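Local coordinates for protein glycoside hydrolase, family 11\:clostridium cellulosome enzyme, dockerin type i\:polysaccharide (PDB 2C71) that removes acetyl groups from xylan as a metal-dependent acetyl xylan esterase of family 4, resembling the peptidoglycan deacetylases, at residues T35-G40 and F100-N105; R53-G58 and K92-T97; M74-I79 and F113-L118; Q137-V142 and P165-I170. All blocks are in the same frame, centred on the assembly; numbering follows the deposited sequence.

Contact 1: T35-G40 and F100-N105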
loop_
_atom_site.group_PDB
_atom_site.type_symbol
_atom_site.label_atom_id
_atom_site.label_comp_id
_atom_site.label_asym_id
_atom_site.label_seq_id
_atom_site.Cartn_x
_atom_site.Cartn_y
_atom_site.Cartn_z
ATOM N N THR A 35 5.092 2.372 0.007
ATOM C CA THR A 35 4.042 2.525 1.006
ATOM C C THR A 35 3.434 1.157 1.306
ATOM O O THR A 35 3.125 0.415 0.370
ATOM C CB THR A 35 2.950 3.496 0.551
ATOM O OG1 THR A 35 3.560 4.734 0.131
ATOM C CG2 THR A 35 1.938 3.793 1.634
ATOM N N PHE A 36 3.272 0.841 2.573
ATOM C CA PHE A 36 2.684 -0.431 3.045
ATOM C C PHE A 36 1.332 -0.142 3.671
ATOM O O PHE A 36 1.256 0.628 4.629
ATOM C CB PHE A 36 3.614 -1.110 4.049
ATOM C CG PHE A 36 4.900 -1.568 3.436
ATOM C CD1 PHE A 36 5.983 -0.704 3.263
ATOM C CD2 PHE A 36 5.019 -2.875 2.953
ATOM C CE1 PHE A 36 7.113 -1.147 2.619
ATOM C CE2 PHE A 36 6.174 -3.300 2.322
ATOM C CZ PHE A 36 7.220 -2.413 2.173
ATOM N N MET A 37 0.293 -0.755 3.139
ATOM C CA MET A 37 -1.088 -0.628 3.649
ATOM C C MET A 37 -1.313 -1.853 4.528
ATOM O O MET A 37 -1.459 -2.979 4.028
ATOM C CB MET A 37 -2.104 -0.533 2.500
ATOM C CG MET A 37 -1.772 0.520 1.474
ATOM S SD MET A 37 -1.553 2.218 2.042
ATOM C CE MET A 37 -3.283 2.656 2.298
ATOM N N VAL A 38 -1.247 -1.630 5.832
ATOM C CA VAL A 38 -1.159 -2.740 6.806
ATOM C C VAL A 38 -2.494 -3.046 7.442
ATOM O O VAL A 38 -3.420 -2.222 7.534
ATOM C CB VAL A 38 -0.091 -2.456 7.884
ATOM C CG1 VAL A 38 1.284 -2.274 7.245
ATOM C CG2 VAL A 38 -0.453 -1.306 8.769
ATOM N N VAL A 39 -2.603 -4.282 7.878
ATOM C CA VAL A 39 -3.820 -4.849 8.478
ATOM C C VAL A 39 -3.604 -4.921 9.985
ATOM O O VAL A 39 -2.642 -5.528 10.489
ATOM C CB VAL A 39 -4.113 -6.233 7.857
ATOM C CG1 VAL A 39 -5.299 -6.903 8.549
ATOM C CG2 VAL A 39 -4.377 -6.064 6.375
ATOM N N GLY A 40 -4.505 -4.276 10.736
ATOM C CA GLY A 40 -4.311 -4.098 12.162
ATOM C C GLY A 40 -4.093 -5.376 12.964
ATOM O O GLY A 40 -3.253 -5.413 13.871
ATOM N N PHE A 100 -3.620 7.698 4.635
ATOM C CA PHE A 100 -4.226 6.985 3.511
ATOM C C PHE A 100 -4.866 5.678 3.972
ATOM O O PHE A 100 -4.359 5.028 4.892
ATOM C CB PHE A 100 -3.167 6.691 2.457
ATOM C CG PHE A 100 -2.576 7.935 1.831
ATOM C CD1 PHE A 100 -3.234 8.569 0.819
ATOM C CD2 PHE A 100 -1.396 8.466 2.271
ATOM C CE1 PHE A 100 -2.717 9.743 0.259
ATOM C CE2 PHE A 100 -0.861 9.619 1.716
ATOM C CZ PHE A 100 -1.519 10.267 0.720
ATOM N N PHE A 101 -5.954 5.347 3.297
ATOM C CA PHE A 101 -6.740 4.115 3.527
ATOM C C PHE A 101 -6.912 3.398 2.204
ATOM O O PHE A 101 -7.274 4.028 1.207
ATOM C CB PHE A 101 -8.123 4.510 4.072
ATOM C CG PHE A 101 -9.124 3.378 4.191
ATOM C CD1 PHE A 101 -8.858 2.273 4.986
ATOM C CD2 PHE A 101 -10.326 3.447 3.533
ATOM C CE1 PHE A 101 -9.826 1.246 5.104
ATOM C CE2 PHE A 101 -11.274 2.436 3.679
ATOM C CZ PHE A 101 -11.019 1.363 4.477
ATOM N N ARG A 102 -6.721 2.086 2.192
ATOM C CA ARG A 102 -7.061 1.266 1.056
ATOM C C ARG A 102 -8.180 0.342 1.459
ATOM O O ARG A 102 -7.993 -0.533 2.334
ATOM C CB ARG A 102 -5.916 0.396 0.569
ATOM C CG ARG A 102 -6.375 -0.470 -0.610
ATOM C CD ARG A 102 -5.282 -0.926 -1.468
ATOM N NE ARG A 102 -4.618 0.148 -2.177
ATOM C CZ ARG A 102 -3.307 0.249 -2.412
ATOM N NH1 ARG A 102 -2.444 -0.642 -1.937
ATOM N NH2 ARG A 102 -2.839 1.289 -3.082
ATOM N N PRO A 103 -9.380 0.501 0.892
ATOM C CA PRO A 103 -10.508 -0.350 1.295
ATOM C C PRO A 103 -10.197 -1.809 1.010
ATOM O O PRO A 103 -9.717 -2.165 -0.085
ATOM C CB PRO A 103 -11.692 0.139 0.437
ATOM C CG PRO A 103 -11.298 1.420 -0.053
ATOM C CD PRO A 103 -9.778 1.513 -0.084
ATOM N N PRO A 104 -10.531 -2.695 1.962
ATOM C CA PRO A 104 -10.481 -4.150 1.675
ATOM C C PRO A 104 -11.259 -4.446 0.418
ATOM O O PRO A 104 -12.418 -4.014 0.241
ATOM C CB PRO A 104 -11.105 -4.764 2.927
ATOM C CG PRO A 104 -10.720 -3.788 4.006
ATOM C CD PRO A 104 -10.908 -2.432 3.350
ATOM N N ASN A 105 -10.657 -5.228 -0.471
ATOM C CA ASN A 105 -11.255 -5.627 -1.740
ATOM C C ASN A 105 -11.573 -4.459 -2.670
ATOM O O ASN A 105 -12.263 -4.660 -3.669
ATOM C CB ASN A 105 -12.530 -6.450 -1.549
ATOM C CG ASN A 105 -12.346 -7.675 -0.691
ATOM O OD1 ASN A 105 -13.285 -8.139 -0.037
ATOM N ND2 ASN A 105 -11.168 -8.211 -0.652
#

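Contact 2: R53-G58 and K92-T97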
loop_
_atom_site.group_PDB
_atom_site.type_symbol
_atom_site.label_atom_id
_atom_site.label_comp_id
_atom_site.label_asym_id
_atom_site.label_seq_id
_atom_site.Cartn_x
_atom_site.Cartn_y
_atom_site.Cartn_z
ATOM N N ARG A 53 11.017 -0.779 10.936
ATOM C CA ARG A 53 11.941 -0.806 9.819
ATOM C C ARG A 53 11.384 -0.055 8.622
ATOM O O ARG A 53 12.137 0.626 7.895
ATOM C CB ARG A 53 12.242 -2.266 9.419
ATOM C CG ARG A 53 13.172 -2.418 8.227
ATOM C CD ARG A 53 13.506 -3.856 7.933
ATOM N NE ARG A 53 14.224 -3.948 6.668
ATOM C CZ ARG A 53 14.508 -5.077 6.033
ATOM N NH1 ARG A 53 14.047 -6.238 6.448
ATOM N NH2 ARG A 53 15.201 -5.029 4.887
ATOM N N MET A 54 10.068 -0.159 8.373
ATOM C CA MET A 54 9.464 0.587 7.265
ATOM C C MET A 54 9.758 2.063 7.406
ATOM O O MET A 54 10.284 2.717 6.494
ATOM C CB MET A 54 7.957 0.343 7.229
ATOM C CG MET A 54 7.586 -1.090 6.881
ATOM S SD MET A 54 5.817 -1.334 7.119
ATOM C CE MET A 54 5.745 -3.084 6.693
ATOM N N VAL A 55 9.383 2.613 8.573
ATOM C CA VAL A 55 9.581 4.031 8.880
ATOM C C VAL A 55 11.059 4.411 8.771
ATOM O O VAL A 55 11.429 5.407 8.131
ATOM C CB VAL A 55 9.032 4.401 10.296
ATOM C CG1 VAL A 55 9.239 5.873 10.584
ATOM C CG2 VAL A 55 7.565 4.063 10.443
ATOM N N ASN A 56 11.890 3.583 9.364
ATOM C CA ASN A 56 13.322 3.879 9.446
ATOM C C ASN A 56 13.968 4.023 8.056
ATOM O O ASN A 56 14.929 4.734 7.911
ATOM C CB ASN A 56 14.064 2.772 10.193
ATOM C CG ASN A 56 13.697 2.685 11.677
ATOM O OD1 ASN A 56 13.110 3.617 12.253
ATOM N ND2 ASN A 56 14.080 1.565 12.306
ATOM N N SER A 57 13.394 3.291 7.089
ATOM C CA SER A 57 13.902 3.140 5.740
ATOM C C SER A 57 13.258 4.093 4.746
ATOM O O SER A 57 13.458 3.972 3.542
ATOM C CB SER A 57 13.769 1.692 5.280
ATOM O OG SER A 57 14.326 0.791 6.170
ATOM N N GLY A 58 12.437 5.036 5.248
ATOM C CA GLY A 58 11.809 6.047 4.414
ATOM C C GLY A 58 10.480 5.661 3.795
ATOM O O GLY A 58 9.944 6.394 2.962
ATOM N N LYS A 92 1.574 3.034 17.877
ATOM C CA LYS A 92 2.323 2.448 18.976
ATOM C C LYS A 92 3.724 2.016 18.544
ATOM O O LYS A 92 4.711 2.237 19.281
ATOM C CB LYS A 92 1.541 1.273 19.578
ATOM C CG LYS A 92 2.239 0.647 20.756
ATOM C CD LYS A 92 1.370 -0.352 21.401
ATOM C CE LYS A 92 2.071 -1.139 22.479
ATOM N NZ LYS A 92 1.137 -2.186 23.095
ATOM N N TYR A 93 3.835 1.405 17.368
ATOM C CA TYR A 93 5.071 0.722 16.984
ATOM C C TYR A 93 5.886 1.537 15.981
ATOM O O TYR A 93 7.115 1.475 15.960
ATOM C CB TYR A 93 4.761 -0.663 16.411
ATOM C CG TYR A 93 4.101 -1.600 17.397
ATOM C CD1 TYR A 93 4.712 -1.909 18.605
ATOM C CD2 TYR A 93 2.867 -2.173 17.122
ATOM C CE1 TYR A 93 4.113 -2.765 19.511
ATOM C CE2 TYR A 93 2.260 -3.029 18.021
ATOM C CZ TYR A 93 2.887 -3.321 19.213
ATOM O OH TYR A 93 2.286 -4.174 20.111
ATOM N N ALA A 94 5.181 2.298 15.152
ATOM C CA ALA A 94 5.780 3.098 14.095
ATOM C C ALA A 94 6.033 4.533 14.479
ATOM O O ALA A 94 6.907 5.180 13.919
ATOM C CB ALA A 94 4.931 3.091 12.807
ATOM N N GLY A 95 5.244 5.041 15.421
ATOM C CA GLY A 95 5.325 6.436 15.815
ATOM C C GLY A 95 4.681 7.389 14.823
ATOM O O GLY A 95 4.869 8.602 14.910
ATOM N N THR A 96 3.912 6.847 13.880
ATOM C CA THR A 96 3.211 7.656 12.890
ATOM C C THR A 96 1.717 7.398 12.921
ATOM O O THR A 96 1.237 6.474 13.587
ATOM C CB THR A 96 3.733 7.403 11.468
ATOM O OG1 THR A 96 3.526 6.028 11.129
ATOM C CG2 THR A 96 5.216 7.729 11.372
ATOM N N THR A 97 0.966 8.211 12.185
ATOM C CA THR A 97 -0.475 8.010 12.060
ATOM C C THR A 97 -0.953 8.218 10.625
ATOM O O THR A 97 -0.602 9.209 9.984
ATOM C CB THR A 97 -1.259 8.951 12.993
ATOM O OG1 THR A 97 -2.664 8.795 12.765
ATOM C CG2 THR A 97 -0.867 10.399 12.741
#

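Contact 3: M74-I79 and F113-L118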
loop_
_atom_site.group_PDB
_atom_site.type_symbol
_atom_site.label_atom_id
_atom_site.label_comp_id
_atom_site.label_asym_id
_atom_site.label_seq_id
_atom_site.Cartn_x
_atom_site.Cartn_y
_atom_site.Cartn_z
ATOM N N MET A 74 -20.653 -2.398 6.144
ATOM C CA MET A 74 -20.496 -2.302 7.569
ATOM C C MET A 74 -21.225 -1.045 8.109
ATOM O O MET A 74 -21.436 -0.053 7.383
ATOM C CB MET A 74 -19.003 -2.267 7.950
ATOM C CG MET A 74 -18.390 -3.613 7.922
ATOM S SD MET A 74 -16.647 -3.469 8.426
ATOM C CE MET A 74 -16.074 -5.147 8.131
ATOM N N SER A 75 -21.557 -1.082 9.400
ATOM C CA SER A 75 -22.134 0.074 10.090
ATOM C C SER A 75 -21.062 1.095 10.380
ATOM O O SER A 75 -19.875 0.790 10.431
ATOM C CB SER A 75 -22.779 -0.362 11.388
ATOM O OG SER A 75 -21.766 -0.716 12.277
ATOM N N PRO A 76 -21.478 2.363 10.649
ATOM C CA PRO A 76 -20.506 3.353 11.109
ATOM C C PRO A 76 -19.688 2.897 12.287
ATOM O O PRO A 76 -18.468 3.106 12.293
ATOM C CB PRO A 76 -21.390 4.586 11.393
ATOM C CG PRO A 76 -22.520 4.439 10.375
ATOM C CD PRO A 76 -22.820 2.961 10.414
ATOM N N ASP A 77 -20.324 2.276 13.282
ATOM C CA ASP A 77 -19.571 1.831 14.435
ATOM C C ASP A 77 -18.512 0.774 14.050
ATOM O O ASP A 77 -17.377 0.773 14.544
ATOM C CB ASP A 77 -20.481 1.252 15.511
ATOM C CG ASP A 77 -21.237 2.280 16.292
ATOM O OD1 ASP A 77 -20.957 3.490 16.164
ATOM O OD2 ASP A 77 -22.149 1.851 17.064
ATOM N N GLN A 78 -18.890 -0.176 13.196
ATOM C CA GLN A 78 -17.942 -1.219 12.757
ATOM C C GLN A 78 -16.774 -0.623 12.007
ATOM O O GLN A 78 -15.597 -0.988 12.214
ATOM C CB GLN A 78 -18.655 -2.225 11.875
ATOM C CG GLN A 78 -19.609 -3.136 12.652
ATOM C CD GLN A 78 -20.485 -3.989 11.782
ATOM O OE1 GLN A 78 -20.890 -3.596 10.693
ATOM N NE2 GLN A 78 -20.886 -5.164 12.281
ATOM N N ILE A 79 -17.060 0.329 11.121
ATOM C CA ILE A 79 -16.030 0.982 10.344
ATOM C C ILE A 79 -15.060 1.730 11.243
ATOM O O ILE A 79 -13.839 1.624 11.147
ATOM C CB ILE A 79 -16.659 1.935 9.317
ATOM C CG1 ILE A 79 -17.412 1.147 8.246
ATOM C CG2 ILE A 79 -15.598 2.860 8.672
ATOM C CD1 ILE A 79 -18.458 1.952 7.462
ATOM N N PHE A 113 -17.089 5.940 2.829
ATOM C CA PHE A 113 -16.479 7.241 2.613
ATOM C C PHE A 113 -16.797 8.196 3.737
ATOM O O PHE A 113 -15.952 8.962 4.178
ATOM C CB PHE A 113 -16.942 7.865 1.289
ATOM C CG PHE A 113 -16.137 7.417 0.099
ATOM C CD1 PHE A 113 -14.767 7.794 -0.026
ATOM C CD2 PHE A 113 -16.698 6.670 -0.911
ATOM C CE1 PHE A 113 -14.066 7.421 -1.134
ATOM C CE2 PHE A 113 -15.976 6.319 -2.029
ATOM C CZ PHE A 113 -14.629 6.710 -2.128
ATOM N N ASN A 114 -18.043 8.184 4.255
ATOM C CA ASN A 114 -18.523 9.104 5.302
ATOM C C ASN A 114 -17.863 8.881 6.621
ATOM O O ASN A 114 -17.902 9.758 7.480
ATOM C CB ASN A 114 -20.035 9.014 5.554
ATOM C CG ASN A 114 -20.606 10.283 6.120
ATOM O OD1 ASN A 114 -20.268 11.366 5.673
ATOM N ND2 ASN A 114 -21.443 10.151 7.137
ATOM N N ASN A 115 -17.347 7.663 6.861
ATOM C CA ASN A 115 -16.891 7.282 8.189
ATOM C C ASN A 115 -15.397 7.017 8.281
ATOM O O ASN A 115 -14.936 6.550 9.333
ATOM C CB ASN A 115 -17.728 6.102 8.684
ATOM C CG ASN A 115 -19.116 6.533 9.074
ATOM O OD1 ASN A 115 -19.309 7.144 10.139
ATOM N ND2 ASN A 115 -20.052 6.284 8.201
ATOM N N VAL A 116 -14.648 7.321 7.229
ATOM C CA VAL A 116 -13.189 7.202 7.224
ATOM C C VAL A 116 -12.592 8.556 6.788
ATOM O O VAL A 116 -12.733 8.978 5.644
ATOM C CB VAL A 116 -12.715 6.077 6.308
ATOM C CG1 VAL A 116 -11.164 5.944 6.383
ATOM C CG2 VAL A 116 -13.366 4.724 6.613
ATOM N N ASP A 117 -11.916 9.208 7.735
ATOM C CA ASP A 117 -11.263 10.502 7.516
ATOM C C ASP A 117 -9.803 10.336 7.092
ATOM O O ASP A 117 -8.885 10.873 7.713
ATOM C CB ASP A 117 -11.350 11.367 8.775
ATOM C CG ASP A 117 -11.075 12.831 8.497
ATOM O OD1 ASP A 117 -11.468 13.317 7.415
ATOM O OD2 ASP A 117 -10.465 13.497 9.360
ATOM N N LEU A 118 -9.624 9.581 6.018
ATOM C CA LEU A 118 -8.342 9.306 5.378
ATOM C C LEU A 118 -8.541 9.397 3.888
ATOM O O LEU A 118 -9.674 9.263 3.403
ATOM C CB LEU A 118 -7.853 7.850 5.714
ATOM C CG LEU A 118 -7.580 7.566 7.199
ATOM C CD1 LEU A 118 -7.412 6.093 7.484
ATOM C CD2 LEU A 118 -6.336 8.329 7.744
#

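Contact 4: Q137-V142 and P165-I170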
loop_
_atom_site.group_PDB
_atom_site.type_symbol
_atom_site.label_atom_id
_atom_site.label_comp_id
_atom_site.label_asym_id
_atom_site.label_seq_id
_atom_site.Cartn_x
_atom_site.Cartn_y
_atom_site.Cartn_z
ATOM N N GLN A 137 5.401 -12.284 -15.199
ATOM C CA GLN A 137 4.051 -11.858 -15.536
ATOM C C GLN A 137 3.586 -10.702 -14.656
ATOM O O GLN A 137 2.945 -9.764 -15.140
ATOM C CB GLN A 137 3.084 -13.036 -15.434
ATOM C CG GLN A 137 3.323 -14.045 -16.545
ATOM C CD GLN A 137 2.609 -15.373 -16.355
ATOM O OE1 GLN A 137 2.314 -15.805 -15.237
ATOM N NE2 GLN A 137 2.246 -15.994 -17.502
ATOM N N ARG A 138 3.908 -10.758 -13.368
ATOM C CA ARG A 138 3.545 -9.669 -12.463
ATOM C C ARG A 138 4.231 -8.388 -12.893
ATOM O O ARG A 138 3.639 -7.303 -12.927
ATOM C CB ARG A 138 3.914 -10.068 -11.032
ATOM C CG ARG A 138 3.027 -11.213 -10.515
ATOM C CD ARG A 138 3.600 -11.875 -9.294
ATOM N NE ARG A 138 2.751 -13.021 -8.928
ATOM C CZ ARG A 138 2.409 -13.413 -7.723
ATOM N NH1 ARG A 138 2.882 -12.812 -6.668
ATOM N NH2 ARG A 138 1.564 -14.423 -7.599
ATOM N N ALA A 139 5.523 -8.497 -13.213
ATOM C CA ALA A 139 6.271 -7.331 -13.668
ATOM C C ALA A 139 5.714 -6.766 -14.961
ATOM O O ALA A 139 5.571 -5.547 -15.097
ATOM C CB ALA A 139 7.754 -7.702 -13.833
ATOM N N ALA A 140 5.393 -7.637 -15.933
ATOM C CA ALA A 140 4.852 -7.178 -17.211
ATOM C C ALA A 140 3.552 -6.417 -16.995
ATOM O O ALA A 140 3.284 -5.406 -17.670
ATOM C CB ALA A 140 4.695 -8.333 -18.171
ATOM N N ALA A 141 2.741 -6.897 -16.058
ATOM C CA ALA A 141 1.451 -6.280 -15.772
ATOM C C ALA A 141 1.626 -4.858 -15.248
ATOM O O ALA A 141 0.887 -3.951 -15.630
ATOM C CB ALA A 141 0.671 -7.122 -14.773
ATOM N N VAL A 142 2.608 -4.673 -14.373
ATOM C CA VAL A 142 2.908 -3.355 -13.827
ATOM C C VAL A 142 3.501 -2.437 -14.892
ATOM O O VAL A 142 3.020 -1.324 -15.102
ATOM C CB VAL A 142 3.883 -3.444 -12.639
ATOM C CG1 VAL A 142 4.337 -2.053 -12.220
ATOM C CG2 VAL A 142 3.233 -4.172 -11.472
ATOM N N PRO A 165 8.296 -10.205 -4.629
ATOM C CA PRO A 165 9.654 -9.613 -4.467
ATOM C C PRO A 165 10.474 -9.761 -5.754
ATOM O O PRO A 165 11.149 -8.817 -6.182
ATOM C CB PRO A 165 10.252 -10.386 -3.277
ATOM C CG PRO A 165 9.033 -10.826 -2.473
ATOM C CD PRO A 165 7.983 -11.146 -3.532
ATOM N N GLU A 166 10.445 -10.963 -6.340
ATOM C CA GLU A 166 11.209 -11.206 -7.561
ATOM C C GLU A 166 10.714 -10.344 -8.724
ATOM O O GLU A 166 11.505 -9.905 -9.580
ATOM C CB GLU A 166 11.174 -12.712 -7.851
ATOM C CG GLU A 166 11.963 -13.541 -6.820
ATOM C CD GLU A 166 11.396 -13.571 -5.393
ATOM O OE1 GLU A 166 10.162 -13.680 -5.170
ATOM O OE2 GLU A 166 12.237 -13.477 -4.466
ATOM N N ALA A 167 9.419 -10.052 -8.777
ATOM C CA ALA A 167 8.894 -9.144 -9.792
ATOM C C ALA A 167 9.561 -7.784 -9.696
ATOM O O ALA A 167 9.744 -7.099 -10.713
ATOM C CB ALA A 167 7.398 -9.030 -9.683
ATOM N N LEU A 168 9.894 -7.338 -8.481
ATOM C CA LEU A 168 10.508 -6.027 -8.290
ATOM C C LEU A 168 11.896 -5.934 -8.953
ATOM O O LEU A 168 12.312 -4.837 -9.309
ATOM C CB LEU A 168 10.625 -5.680 -6.800
ATOM C CG LEU A 168 9.285 -5.614 -6.055
ATOM C CD1 LEU A 168 9.540 -5.357 -4.563
ATOM C CD2 LEU A 168 8.403 -4.521 -6.606
ATOM N N ASP A 169 12.573 -7.071 -9.105
ATOM C CA ASP A 169 13.862 -7.084 -9.847
ATOM C C ASP A 169 13.742 -6.711 -11.296
ATOM O O ASP A 169 14.769 -6.378 -11.904
ATOM C CB ASP A 169 14.567 -8.439 -9.743
ATOM C CG ASP A 169 15.126 -8.704 -8.368
ATOM O OD1 ASP A 169 15.793 -7.807 -7.778
ATOM O OD2 ASP A 169 14.919 -9.834 -7.875
ATOM N N ILE A 170 12.537 -6.800 -11.883
ATOM C CA ILE A 170 12.241 -6.325 -13.221
ATOM C C ILE A 170 11.599 -4.947 -13.161
ATOM O O ILE A 170 12.005 -4.026 -13.883
ATOM C CB ILE A 170 11.365 -7.313 -13.988
ATOM C CG1 ILE A 170 12.065 -8.652 -14.124
ATOM C CG2 ILE A 170 10.956 -6.754 -15.334
ATOM C CD1 ILE A 170 11.137 -9.786 -14.551
#

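Contact 1: T35-G40 and F100-N105
The R102 guanidinium has M37 lying over one face, with M37 CG 3.7 Å from R102 NH1. The two side chains cross at about a right angle. R102 is deposited in two conformers, so the detail here is less certain. P103 N lies above one face of the F101 ring, offset toward the rim, and the F120 ring meets F101 edge-to-face. The F100 ring meets F189; of the F100 side chain it is CB that reaches M37, 4.0 Å from M37 CE.

The M37 chain is bent at both chi2 (-56°) and chi3 (-76°). This turn brings its methyl group against the backbone of strand 100-101. M37 CE lies 3.5 Å from R102 N and 3.7 Å from F100 O. The methyl thus bridges from strand 35-38 to the backbone at 100-102. No hydrogen bond joins the segments. All four touching residues are buried.

The charge of R102 is answered elsewhere. NH1 forms a salt bridge with D12, and NH2 bonds to T10 OG1. R102 O bonds to H64 ND1, which makes it a second-shell support for this magnesium ligand. D13 is the other protein ligand seen, and the R102 side chain comes within about 6 Å of the ion. R102-P103-P104 matches the Arg-Pro-Pro motif of family 4 carbohydrate esterases, and the arrangement belongs to the metal site of the NodB homology domain.

Contact 2: R53-G58 and K92-T97
V55 and A94 bring the C-terminal ends of helices 45-56 and 76-94 together, with CA atoms 6.5 Å apart. The contact is small and rests on one valine branch. V55 CG2 touches A94 CB at 3.7 Å. The same methyl lies 3.7 Å from A94 O. V55 CG1 is anti to the backbone N (chi1 -180°), which puts CG2 beside that N and against A94. V55 has two deposited conformers, so the choice of branch is less certain. T96 adds a looser touch, its CG2 4.5 Å from V55 CG2.

Both helices stop here. G58 has positive phi and is the C-prime residue of a Schellman motif, with G58 N bonded to V55 O at 3.1 Å. S57 OG donates to R53 O at 2.8 Å, tilted 26° from the carbonyl plane. G95, also with positive phi, turns the chain out of the second helix. I61 of strand 60-63 touches both V55 and A94 from the sheet.

No hydrogen bond crosses between the two segments. The chemistry is methyl against methyl and methyl against carbonyl. It implies a small, non-directional van der Waals contact; the nearby bond from R52 NE to Y93 O is a polar link between the same helices.

Contact 3: M74-I79 and F113-L118
P76 crosses the side-chain amide of N115 obliquely, a proline ring against a flat polar group. P76 CB lies above the amide plane, offset past the O and N ends, 3.5 Å from N115 OD1 and 3.8 Å from N115 CG. Further along the ring, P76 CG is 3.8 Å from N115 ND2. The amide makes no hydrogen bond across the contact. Its ND2 bonds instead to T111 O, one helical turn back, which helps to fix the rotation of the group.

A second touch is apolar. I79 CG2 meets V116 CG2 at 3.6 Å, and the two side chains cross at about a right angle. With I79 CG2 anti to the backbone N (chi1 of CG1 -68°), the methyl also comes within 3.9 Å of N115 CB.

P76 is the first residue of its helix. S75 and Q78 form a capping box around it: Q78 N donates to S75 OG at 3.1 Å, and S75 N donates to Q78 OE1 at 2.9 Å.

The contact joins the start of helix 76-94 to the region of helix 110-115 and the chain that follows it. I79 also touches T111 and L112 of that short helix. V116 packs on F101, which links the pair to strand 100-101.

Contact 4: Q137-V142 and P165-I170
R138 meets A167 through its CB, which lies 3.9 Å from A167 CB. With CG anti to the carbonyl carbon (chi1 -68°) and the chain extended as far as NE, the guanidinium is carried away from A167 to polar partners outside the two segments. NE bonds to T133 OG1. NH1 bonds to T164 OG1, just before the second segment. NH2 bonds to I130 O. Each nitrogen of this buried guanidinium thus has a partner, and the group is fixed in its rotation.

A139 is the other point of contact. Its methyl faces the second helix and rests 3.7 Å from A167 O. It also sits against the I170 side chain, with A139 CB 3.6 Å from I170 CB and 3.7 Å from I170 CG2. I170 CD1 also comes within 4.0 Å of A139 CB. No hydrogen bond crosses between the segments.

Two alanines at the crossing permit a close approach. The CA atoms of A139 and A167 are 5.0 Å apart, and the axes of the short segments come within 8.3 Å. These segments cross at -52°, an angle consistent with ridges-into-grooves packing. Helices 135-145 and 164-177 flank strand 151-155 in sequence, an arrangement characteristic of the outer helical layer of the NodB homology fold, an irregular beta/alpha barrel.

In the fold
From the N terminus, strand 35-38 opens the loop that contact 1 closes at 100-105. Contact 2 is nested inside that loop and joins the ends of helices 45-56 and 76-94. Contact 3 starts at 74-79, within both loops, and ends at 113-118, beyond them, so it crosses contacts 1 and 2. It shares helix 76-94 with contact 2. F36 packs on M54 between contacts 1 and 2, and F101 packs on V116 and L118 between contacts 1 and 3. Contact 4 follows in series. It ties two later helices, its centre about 34 Å from that of contact 3, across the chain's centre.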